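Local atomic coordinates of phosphinothricin N-acetyltransferase (Brucella ovis, PDB entry 5DWM), a protein that probably transfers an acyl group, likely acetyl from acetyl-CoA, onto an acceptor, as a member of the GNAT acetyltransferase family. Residues A115-S118 / A119-F122. Numbering follows the deposited sequence. Where two conformers were deposited one is given.
Sequences ARIS and ALGF
The ring of F122 has the carbonyl oxygen of I117 at its edge, in the ring plane, with F122 CD2 3.6 Å from I117 O. The I117 and F122 side chains run at a slant to each other, and I117 CG2 and CD1 both come near F122 CD2. This happens at a Schellman motif that ends helix 105-119 of the GNAT fold, just before strand 124-129. G121 is its positive-phi residue (phi 98°), a backbone shape that suits glycine, which has no CB near the carbonyl oxygen of L120.

The last turn unwinds in steps. A119 N still makes a regular helical bond to A115 O. L120 N then splits weakly between R116 O and I117 O, at 3.2 Å from each. G121 N reaches back to S118 O at 3.0 Å, standing above the carbonyl plane. S118 O has a second donor in N174 ND2, which also bonds F122 O and so ties the two ends of the turn together.

L120 CG lies out in front of the R116 carbonyl, 3.4 Å from R116 O. The R116 side chain turns to a salt bridge with D14. I117 and F122 are buried; A77 packs on I117 and Y79 on F122, both from strand 70-79. I117 CG2 is anti to the backbone N (CG1 at chi1 -76°), and this methyl meets F122 CB at 3.6 Å.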
ATOM      1  N   ALA A 115      12.992 -17.400   4.226  1.00 19.72           N
ATOM      2  CA  ALA A 115      12.748 -18.812   4.516  1.00 19.85           C
ATOM      3  C   ALA A 115      11.438 -19.014   5.276  1.00 21.08           C
ATOM      4  O   ALA A 115      10.656 -19.911   4.946  1.00 22.22           O
ATOM      5  CB  ALA A 115      13.926 -19.424   5.285  1.00 19.44           C
ATOM      6  N   ARG A 116      11.177 -18.188   6.295  1.00 20.57           N
ATOM      7  CA  ARG A 116       9.966 -18.366   7.087  0.50 20.31           C
ATOM      8  C   ARG A 116       8.717 -18.039   6.272  1.00 20.36           C
ATOM      9  O   ARG A 116       7.711 -18.754   6.357  1.00 20.95           O
ATOM     10  CB  ARG A 116      10.044 -17.518   8.358  0.50 20.51           C
ATOM     11  CG  ARG A 116      11.146 -17.947   9.336  0.50 21.00           C
ATOM     12  CD  ARG A 116      10.770 -19.224  10.070  0.50 21.78           C
ATOM     13  NE  ARG A 116       9.552 -19.057  10.857  0.50 21.99           N
ATOM     14  CZ  ARG A 116       9.520 -18.607  12.107  0.50 22.46           C
ATOM     15  NH1 ARG A 116      10.647 -18.287  12.727  0.50 22.28           N
ATOM     16  NH2 ARG A 116       8.362 -18.487  12.739  0.50 23.91           N
ATOM     17  N   ILE A 117       8.762 -16.965   5.478  1.00 19.72           N
ATOM     18  CA  ILE A 117       7.616 -16.585   4.655  1.00 20.30           C
ATOM     19  C   ILE A 117       7.353 -17.623   3.572  1.00 20.77           C
ATOM     20  O   ILE A 117       6.193 -17.930   3.250  1.00 21.06           O
ATOM     21  CB  ILE A 117       7.846 -15.179   4.073  1.00 20.98           C
ATOM     22  CG1 ILE A 117       7.618 -14.144   5.168  1.00 22.61           C
ATOM     23  CG2 ILE A 117       6.915 -14.923   2.881  1.00 22.97           C
ATOM     24  CD1 ILE A 117       6.201 -14.182   5.723  1.00 24.37           C
ATOM     25  N   SER A 118       8.422 -18.169   2.982  1.00 21.16           N
ATOM     26  CA  SER A 118       8.257 -19.225   1.992  0.62 21.25           C
ATOM     27  C   SER A 118       7.597 -20.448   2.614  1.00 20.68           C
ATOM     28  O   SER A 118       6.696 -21.050   2.014  1.00 22.56           O
ATOM     29  CB  SER A 118       9.616 -19.580   1.389  0.62 22.27           C
ATOM     30  OG  SER A 118       9.491 -20.491   0.313  0.62 23.62           O
ATOM     31  N   ALA A 119       8.020 -20.815   3.828  1.00 21.21           N
ATOM     32  CA  ALA A 119       7.454 -21.994   4.474  1.00 21.31           C
ATOM     33  C   ALA A 119       5.968 -21.823   4.760  1.00 21.82           C
ATOM     34  O   ALA A 119       5.237 -22.816   4.845  1.00 23.13           O
ATOM     35  CB  ALA A 119       8.232 -22.330   5.750  1.00 22.92           C
ATOM     36  N   LEU A 120       5.502 -20.581   4.895  1.00 21.12           N
ATOM     37  CA  LEU A 120       4.090 -20.312   5.133  1.00 21.86           C
ATOM     38  C   LEU A 120       3.245 -20.344   3.862  1.00 23.07           C
ATOM     39  O   LEU A 120       2.013 -20.305   3.958  1.00 23.54           O
ATOM     40  CB  LEU A 120       3.920 -18.974   5.865  1.00 22.20           C
ATOM     41  CG  LEU A 120       4.404 -18.934   7.318  1.00 22.12           C
ATOM     42  CD1 LEU A 120       4.412 -17.512   7.868  1.00 22.22           C
ATOM     43  CD2 LEU A 120       3.571 -19.849   8.216  1.00 22.60           C
ATOM     44  N   GLY A 121       3.862 -20.425   2.685  1.00 22.14           N
ATOM     45  CA  GLY A 121       3.125 -20.594   1.447  1.00 20.83           C
ATOM     46  C   GLY A 121       2.859 -19.333   0.654  1.00 19.72           C
ATOM     47  O   GLY A 121       2.088 -19.380  -0.316  1.00 19.74           O
ATOM     48  N   PHE A 122       3.470 -18.213   1.030  1.00 18.54           N
ATOM     49  CA  PHE A 122       3.327 -16.995   0.255  1.00 17.81           C
ATOM     50  C   PHE A 122       3.980 -17.146  -1.116  1.00 16.45           C
ATOM     51  O   PHE A 122       4.880 -17.964  -1.328  1.00 18.47           O
ATOM     52  CB  PHE A 122       3.917 -15.801   1.011  1.00 16.29           C
ATOM     53  CG  PHE A 122       3.060 -15.337   2.150  1.00 16.73           C
ATOM     54  CD1 PHE A 122       2.075 -14.383   1.942  1.00 17.09           C
ATOM     55  CD2 PHE A 122       3.212 -15.871   3.417  1.00 17.26           C
ATOM     56  CE1 PHE A 122       1.266 -13.965   2.985  1.00 17.72           C
ATOM     57  CE2 PHE A 122       2.416 -15.451   4.460  1.00 17.94           C
ATOM     58  CZ  PHE A 122       1.437 -14.508   4.246  1.00 18.11           C
TER